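Flavodoxin-like domain (Synechococcus elongatus PCC 6301, PDB 3HLY) probably binds FMN and relays electrons, as expected of the flavodoxin-like domain of a diflavin flavoprotein. Local coordinates at residues G12-L17 / G86-Y91; A77-K82 / R106-H111. One frame throughout, in Å; residues are numbered along the deposited sequence.

Contact 1: residues G12-L17 / G86-Y91; sequences GYSDRL and GLFDSY
The backbones of Y13 and S90 meet in a nearly straight hydrogen bond, N to O 2.9 Å and N-H...O 176°, so S90, two residues past the end of strand 84-88, accepts from the N-cap residue of helix 14-27. G12 suits the spot: its phi is positive, and a CB would run into S90 O. The side chains of Y13 and Y91 point the same way, with Y13 CE2 3.9 Å from Y91 CD2; the Y91 ring, its CG anti to the backbone N (chi1 -163°), turns an edge to its neighbour. An Asx turn, Y91 N to D89 OD2 at 2.9 Å, steadies this bend. S14 OG packs on S90 CB at 3.1 Å, though it bonds Y11 O, while S90 OG bonds T59 O. L17 CB rests on F88 CE1 at 3.8 Å, and L17 CD1 lies 3.4 Å from D89 O. The two loops fit the phosphate loop and the loop after the fourth strand in the chain, which flanks the flavin in flavodoxins, probably bordering the FMN site. Helix 125-144 touches L17 through I127 and C131, strand 3-7 reaches S14 through Y7, and the F88 backbone is hydrogen-bonded to L57 of strand 54-58 and T59 just beyond.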
ATOM      1  N   GLY A  12       4.368  10.767  -8.593  1.00 47.38           N
ATOM      2  CA  GLY A  12       4.709   9.733  -9.552  1.00 47.22           C
ATOM      3  C   GLY A  12       3.440   9.158 -10.168  1.00 48.37           C
ATOM      4  O   GLY A  12       2.578   9.903 -10.640  1.00 38.22           O
ATOM      5  N   TYR A  13       3.319   7.834 -10.159  1.00 43.38           N
ATOM      6  CA  TYR A  13       2.142   7.169 -10.705  1.00 39.64           C
ATOM      7  C   TYR A  13       1.318   6.519  -9.600  1.00 38.95           C
ATOM      8  O   TYR A  13       0.585   5.562  -9.848  1.00 37.78           O
ATOM      9  CB  TYR A  13       2.564   6.120 -11.731  1.00 35.24           C
ATOM     10  CG  TYR A  13       3.063   6.720 -13.024  1.00 44.56           C
ATOM     11  CD1 TYR A  13       2.222   6.838 -14.132  1.00 55.76           C
ATOM     12  CD2 TYR A  13       4.368   7.192 -13.135  1.00 45.12           C
ATOM     13  CE1 TYR A  13       2.675   7.412 -15.321  1.00 60.36           C
ATOM     14  CE2 TYR A  13       4.828   7.768 -14.315  1.00 47.77           C
ATOM     15  CZ  TYR A  13       3.979   7.873 -15.400  1.00 58.34           C
ATOM     16  OH  TYR A  13       4.441   8.440 -16.563  1.00 68.33           O
ATOM     17  N   SER A  14       1.438   7.048  -8.382  1.00 34.83           N
ATOM     18  CA  SER A  14       0.711   6.513  -7.235  1.00 32.17           C
ATOM     19  C   SER A  14      -0.797   6.379  -7.452  1.00 38.97           C
ATOM     20  O   SER A  14      -1.363   5.320  -7.182  1.00 42.37           O
ATOM     21  CB  SER A  14       0.962   7.371  -5.991  1.00 35.76           C
ATOM     22  OG  SER A  14       2.259   7.148  -5.484  1.00 44.89           O
ATOM     23  N   ASP A  15      -1.453   7.442  -7.918  1.00 38.63           N
ATOM     24  CA  ASP A  15      -2.899   7.377  -8.154  1.00 48.52           C
ATOM     25  C   ASP A  15      -3.251   6.169  -9.026  1.00 44.10           C
ATOM     26  O   ASP A  15      -4.122   5.360  -8.693  1.00 42.08           O
ATOM     27  CB  ASP A  15      -3.407   8.626  -8.889  1.00 57.78           C
ATOM     28  CG  ASP A  15      -3.272   9.894  -8.074  1.00 73.29           C
ATOM     29  OD1 ASP A  15      -3.881   9.988  -6.982  1.00 80.58           O
ATOM     30  OD2 ASP A  15      -2.558  10.809  -8.537  1.00 74.90           O
ATOM     31  N   ARG A  16      -2.543   6.073 -10.144  1.00 30.85           N
ATOM     32  CA  ARG A  16      -2.762   5.050 -11.152  1.00 35.57           C
ATOM     33  C   ARG A  16      -2.371   3.623 -10.772  1.00 33.60           C
ATOM     34  O   ARG A  16      -3.066   2.674 -11.109  1.00 27.67           O
ATOM     35  CB  ARG A  16      -2.032   5.475 -12.420  1.00 43.91           C
ATOM     36  CG  ARG A  16      -2.734   5.112 -13.685  1.00 55.79           C
ATOM     37  CD  ARG A  16      -2.341   6.087 -14.770  1.00 67.97           C
ATOM     38  NE  ARG A  16      -2.760   7.453 -14.472  1.00 75.30           N
ATOM     39  CZ  ARG A  16      -2.497   8.495 -15.255  1.00 81.85           C
ATOM     40  NH1 ARG A  16      -1.810   8.328 -16.379  1.00 75.89           N
ATOM     41  NH2 ARG A  16      -2.933   9.704 -14.923  1.00 86.22           N
ATOM     42  N   LEU A  17      -1.249   3.462 -10.095  1.00 21.77           N
ATOM     43  CA  LEU A  17      -0.850   2.127  -9.682  1.00 28.42           C
ATOM     44  C   LEU A  17      -1.790   1.705  -8.550  1.00 28.10           C
ATOM     45  O   LEU A  17      -2.301   0.590  -8.537  1.00 26.80           O
ATOM     46  CB  LEU A  17       0.586   2.144  -9.189  1.00 27.15           C
ATOM     47  CG  LEU A  17       1.623   2.616 -10.207  1.00 22.86           C
ATOM     48  CD1 LEU A  17       2.838   3.183  -9.492  1.00 29.61           C
ATOM     49  CD2 LEU A  17       1.992   1.468 -11.091  1.00 25.07           C
ATOM     50  N   GLY A  86       1.401  -5.052   1.162  1.00 29.26           N
ATOM     51  CA  GLY A  86       1.610  -5.052  -0.275  1.00 19.90           C
ATOM     52  C   GLY A  86       2.342  -3.764  -0.579  1.00 25.08           C
ATOM     53  O   GLY A  86       1.855  -2.685  -0.256  1.00 35.36           O
ATOM     54  N   LEU A  87       3.521  -3.866  -1.174  1.00 23.26           N
ATOM     55  CA  LEU A  87       4.297  -2.685  -1.511  1.00 25.86           C
ATOM     56  C   LEU A  87       4.395  -2.502  -3.031  1.00 25.07           C
ATOM     57  O   LEU A  87       4.448  -3.474  -3.777  1.00 28.53           O
ATOM     58  CB  LEU A  87       5.702  -2.814  -0.911  1.00 15.63           C
ATOM     59  CG  LEU A  87       5.739  -2.788   0.620  1.00 30.20           C
ATOM     60  CD1 LEU A  87       7.132  -3.129   1.127  1.00 27.51           C
ATOM     61  CD2 LEU A  87       5.312  -1.407   1.118  1.00 28.98           C
ATOM     62  N   PHE A  88       4.381  -1.252  -3.474  1.00 31.56           N
ATOM     63  CA  PHE A  88       4.528  -0.932  -4.892  1.00 33.27           C
ATOM     64  C   PHE A  88       5.337   0.350  -5.033  1.00 43.31           C
ATOM     65  O   PHE A  88       5.136   1.315  -4.296  1.00 40.88           O
ATOM     66  CB  PHE A  88       3.166  -0.801  -5.592  1.00 34.98           C
ATOM     67  CG  PHE A  88       2.382   0.440  -5.240  1.00 29.24           C
ATOM     68  CD1 PHE A  88       2.605   1.637  -5.908  1.00 27.65           C
ATOM     69  CD2 PHE A  88       1.347   0.384  -4.302  1.00 36.55           C
ATOM     70  CE1 PHE A  88       1.803   2.761  -5.659  1.00 32.33           C
ATOM     71  CE2 PHE A  88       0.537   1.505  -4.044  1.00 31.43           C
ATOM     72  CZ  PHE A  88       0.762   2.693  -4.724  1.00 21.84           C
ATOM     73  N   ASP A  89       6.282   0.342  -5.964  1.00 49.75           N
ATOM     74  CA  ASP A  89       7.107   1.517  -6.193  1.00 45.79           C
ATOM     75  C   ASP A  89       6.261   2.551  -6.933  1.00 40.74           C
ATOM     76  O   ASP A  89       5.703   2.262  -7.991  1.00 39.89           O
ATOM     77  CB  ASP A  89       8.331   1.132  -7.017  1.00 56.94           C
ATOM     78  CG  ASP A  89       9.353   2.243  -7.090  1.00 63.58           C
ATOM     79  OD1 ASP A  89      10.536   1.936  -7.362  1.00 74.19           O
ATOM     80  OD2 ASP A  89       8.978   3.421  -6.882  1.00 61.89           O
ATOM     81  N   SER A  90       6.163   3.751  -6.369  1.00 31.20           N
ATOM     82  CA  SER A  90       5.373   4.814  -6.972  1.00 37.79           C
ATOM     83  C   SER A  90       6.051   5.515  -8.153  1.00 47.87           C
ATOM     84  O   SER A  90       5.393   6.238  -8.912  1.00 44.14           O
ATOM     85  CB  SER A  90       5.006   5.840  -5.906  1.00 47.55           C
ATOM     86  OG  SER A  90       6.165   6.378  -5.303  1.00 62.07           O
ATOM     87  N   TYR A  91       7.356   5.284  -8.310  1.00 48.59           N
ATOM     88  CA  TYR A  91       8.155   5.893  -9.376  1.00 48.07           C
ATOM     89  C   TYR A  91       8.095   7.413  -9.271  1.00 50.94           C
ATOM     90  O   TYR A  91       7.834   8.102 -10.256  1.00 51.37           O
ATOM     91  CB  TYR A  91       7.659   5.450 -10.754  1.00 51.72           C
ATOM     92  CG  TYR A  91       8.646   5.694 -11.878  1.00 65.04           C
ATOM     93  CD1 TYR A  91       9.980   5.294 -11.764  1.00 80.10           C
ATOM     94  CD2 TYR A  91       8.242   6.291 -13.073  1.00 75.29           C
ATOM     95  CE1 TYR A  91      10.890   5.483 -12.814  1.00 85.31           C
ATOM     96  CE2 TYR A  91       9.142   6.485 -14.132  1.00 80.83           C
ATOM     97  CZ  TYR A  91      10.461   6.079 -13.994  1.00 83.99           C
ATOM     98  OH  TYR A  91      11.348   6.271 -15.030  1.00 87.79           O
TER

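Contact 2: residues A77-K82 / R106-H111; sequences AAAHNK and RNLGLH
The backbone N of G109 bonds R106 O at 2.8 Å and so closes the last turn of helix 98-107, while G109 CA lies 4.1 Å from N81 CA across the contact. The positive phi of G109, with two bonds back into that turn, defines a Schellman motif. A side chain here would be blocked twice: a CB would strike N81 CB, and would also press on the preceding carbonyl oxygen. N81 CA comes 3.4 Å from G109 O in a CA-H...O contact, and N81 CB, too, lies against the carbonyl oxygens of L108 and G109. The apolar part centres on A79 CB, met by L108 CD1 at 3.9 Å and by L110 CD1 at 4.1 Å. L110 places its CG anti to its own carbonyl carbon (chi1 -72°), which brings CG to 3.2 Å from H80 O, a close van der Waals approach. An alanine at L110 would lack CG and both methyls, and would probably leave a gap between A79, F105 and I85. The CB of H80 points away from 106-111, and its ring nitrogen ND1 accepts from K82 N at 3.2 Å, the donor lying 23° out of the ring plane; its backbone N bonds Q83 OE1. Such packing of two turns, each following a helix and leading into a strand of one parallel sheet, fits the alternating alpha/beta architecture of the flavodoxin fold.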
ATOM      1  N   ALA A  77       3.383   2.548  13.421  1.00 45.86           N
ATOM      2  CA  ALA A  77       2.971   2.443  14.811  1.00 50.54           C
ATOM      3  C   ALA A  77       1.757   1.530  14.964  1.00 47.30           C
ATOM      4  O   ALA A  77       1.676   0.774  15.913  1.00 51.28           O
ATOM      5  CB  ALA A  77       2.665   3.837  15.373  1.00 46.85           C
ATOM      6  N   ALA A  78       0.820   1.577  14.022  1.00 43.23           N
ATOM      7  CA  ALA A  78      -0.381   0.749  14.128  1.00 34.64           C
ATOM      8  C   ALA A  78      -0.346  -0.619  13.441  1.00 36.18           C
ATOM      9  O   ALA A  78      -1.174  -1.485  13.750  1.00 39.58           O
ATOM     10  CB  ALA A  78      -1.592   1.537  13.634  1.00 37.90           C
ATOM     11  N   ALA A  79       0.588  -0.824  12.514  1.00 33.82           N
ATOM     12  CA  ALA A  79       0.661  -2.109  11.823  1.00 32.30           C
ATOM     13  C   ALA A  79       1.067  -3.200  12.806  1.00 36.15           C
ATOM     14  O   ALA A  79       1.854  -2.953  13.725  1.00 43.11           O
ATOM     15  CB  ALA A  79       1.663  -2.039  10.675  1.00 33.06           C
ATOM     16  N   HIS A  80       0.546  -4.408  12.605  1.00 29.74           N
ATOM     17  CA  HIS A  80       0.856  -5.501  13.512  1.00 31.74           C
ATOM     18  C   HIS A  80       1.020  -6.832  12.792  1.00 35.60           C
ATOM     19  O   HIS A  80       0.771  -6.929  11.586  1.00 39.31           O
ATOM     20  CB  HIS A  80      -0.232  -5.608  14.575  1.00 32.90           C
ATOM     21  CG  HIS A  80      -1.594  -5.841  14.018  1.00 31.06           C
ATOM     22  ND1 HIS A  80      -2.038  -7.091  13.639  1.00 33.87           N
ATOM     23  CD2 HIS A  80      -2.602  -4.982  13.741  1.00 32.86           C
ATOM     24  CE1 HIS A  80      -3.260  -6.990  13.151  1.00 30.57           C
ATOM     25  NE2 HIS A  80      -3.624  -5.721  13.200  1.00 28.37           N
ATOM     26  N   ASN A  81       1.405  -7.853  13.558  1.00 28.76           N
ATOM     27  CA  ASN A  81       1.679  -9.196  13.048  1.00 38.18           C
ATOM     28  C   ASN A  81       0.607 -10.075  12.428  1.00 43.19           C
ATOM     29  O   ASN A  81       0.933 -11.149  11.936  1.00 56.38           O
ATOM     30  CB  ASN A  81       2.381 -10.029  14.126  1.00 44.97           C
ATOM     31  CG  ASN A  81       1.536 -10.203  15.383  1.00 59.32           C
ATOM     32  OD1 ASN A  81       0.372 -10.610  15.324  1.00 67.67           O
ATOM     33  ND2 ASN A  81       2.129  -9.905  16.530  1.00 67.02           N
ATOM     34  N   LYS A  82      -0.652  -9.666  12.430  1.00 32.77           N
ATOM     35  CA  LYS A  82      -1.684 -10.520  11.850  1.00 46.56           C
ATOM     36  C   LYS A  82      -2.098 -10.097  10.434  1.00 51.11           C
ATOM     37  O   LYS A  82      -3.045 -10.648   9.864  1.00 53.86           O
ATOM     38  CB  LYS A  82      -2.899 -10.524  12.755  1.00 42.06           C
ATOM     39  N   ARG A 106       8.206  -6.520   7.948  1.00 27.40           N
ATOM     40  CA  ARG A 106       8.448  -7.902   8.346  1.00 38.68           C
ATOM     41  C   ARG A 106       8.889  -7.947   9.806  1.00 41.47           C
ATOM     42  O   ARG A 106       8.553  -8.883  10.522  1.00 39.07           O
ATOM     43  CB  ARG A 106       9.505  -8.575   7.454  1.00 37.79           C
ATOM     44  CG  ARG A 106       8.947  -9.109   6.138  1.00 44.65           C
ATOM     45  CD  ARG A 106       9.773 -10.295   5.627  1.00 47.91           C
ATOM     46  NE  ARG A 106       9.602 -10.551   4.193  1.00 52.46           N
ATOM     47  CZ  ARG A 106       8.607 -11.253   3.640  1.00 48.79           C
ATOM     48  NH1 ARG A 106       7.643 -11.809   4.386  1.00 29.33           N
ATOM     49  NH2 ARG A 106       8.582 -11.398   2.323  1.00 40.34           N
ATOM     50  N   ASN A 107       9.628  -6.932  10.252  1.00 42.01           N
ATOM     51  CA  ASN A 107      10.068  -6.908  11.642  1.00 46.47           C
ATOM     52  C   ASN A 107       8.910  -6.714  12.611  1.00 44.94           C
ATOM     53  O   ASN A 107       8.999  -7.107  13.776  1.00 45.31           O
ATOM     54  CB  ASN A 107      11.135  -5.840  11.873  1.00 59.43           C
ATOM     55  CG  ASN A 107      12.545  -6.416  11.843  1.00 86.80           C
ATOM     56  OD1 ASN A 107      12.784  -7.533  12.335  1.00 96.57           O
ATOM     57  ND2 ASN A 107      13.489  -5.658  11.280  1.00 89.27           N
ATOM     58  N   LEU A 108       7.820  -6.119  12.138  1.00 38.66           N
ATOM     59  CA  LEU A 108       6.646  -5.932  12.990  1.00 43.61           C
ATOM     60  C   LEU A 108       5.859  -7.222  12.947  1.00 42.77           C
ATOM     61  O   LEU A 108       4.835  -7.360  13.616  1.00 51.43           O
ATOM     62  CB  LEU A 108       5.759  -4.800  12.483  1.00 37.28           C
ATOM     63  CG  LEU A 108       6.256  -3.369  12.637  1.00 43.61           C
ATOM     64  CD1 LEU A 108       5.268  -2.425  11.977  1.00 46.26           C
ATOM     65  CD2 LEU A 108       6.426  -3.035  14.112  1.00 55.56           C
ATOM     66  N   GLY A 109       6.333  -8.155  12.125  1.00 40.15           N
ATOM     67  CA  GLY A 109       5.673  -9.440  11.984  1.00 41.07           C
ATOM     68  C   GLY A 109       4.692  -9.586  10.829  1.00 38.58           C
ATOM     69  O   GLY A 109       3.890 -10.509  10.817  1.00 41.51           O
ATOM     70  N   LEU A 110       4.735  -8.691   9.851  1.00 29.25           N
ATOM     71  CA  LEU A 110       3.805  -8.812   8.729  1.00 36.94           C
ATOM     72  C   LEU A 110       4.369  -9.676   7.603  1.00 35.46           C
ATOM     73  O   LEU A 110       5.578  -9.732   7.413  1.00 39.20           O
ATOM     74  CB  LEU A 110       3.466  -7.429   8.153  1.00 29.01           C
ATOM     75  CG  LEU A 110       2.573  -6.447   8.927  1.00 33.35           C
ATOM     76  CD1 LEU A 110       3.400  -5.645   9.917  1.00 39.98           C
ATOM     77  CD2 LEU A 110       1.903  -5.493   7.930  1.00 22.38           C
ATOM     78  N   HIS A 111       3.503 -10.374   6.877  1.00 38.11           N
ATOM     79  CA  HIS A 111       3.980 -11.145   5.731  1.00 39.11           C
ATOM     80  C   HIS A 111       3.592 -10.327   4.479  1.00 29.82           C
ATOM     81  O   HIS A 111       2.835  -9.353   4.584  1.00 26.00           O
ATOM     82  CB  HIS A 111       3.382 -12.565   5.709  1.00 37.55           C
ATOM     83  CG  HIS A 111       1.890 -12.616   5.634  1.00 41.88           C
ATOM     84  ND1 HIS A 111       1.222 -13.221   4.593  1.00 40.86           N
ATOM     85  CD2 HIS A 111       0.936 -12.205   6.502  1.00 44.08           C
ATOM     86  CE1 HIS A 111      -0.077 -13.186   4.824  1.00 43.11           C
ATOM     87  NE2 HIS A 111      -0.278 -12.576   5.977  1.00 48.29           N
TER

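How the contacts relate
Contact 1 and contact 2 lie on opposite sides of the chain's centre, with centres about 21 Å apart. Strand 84-88 spans the interval: segment 77-82, the end of helix 66-78 and the turn after it, leads into its start, and segment 86-91 carries its end. Helix 98-107 then returns the chain to segment 106-111, so the segments alternate along the sequence. Contact 1 therefore joins loops at the C-terminal ends of parallel strands, where flavodoxins bind FMN, whereas contact 2 joins turns before the N-terminal ends. That separation puts contact 2 probably far from the flavin site. In depth, contact 1 has its centre about 8 Å from that of the chain, contact 2 about 14 Å.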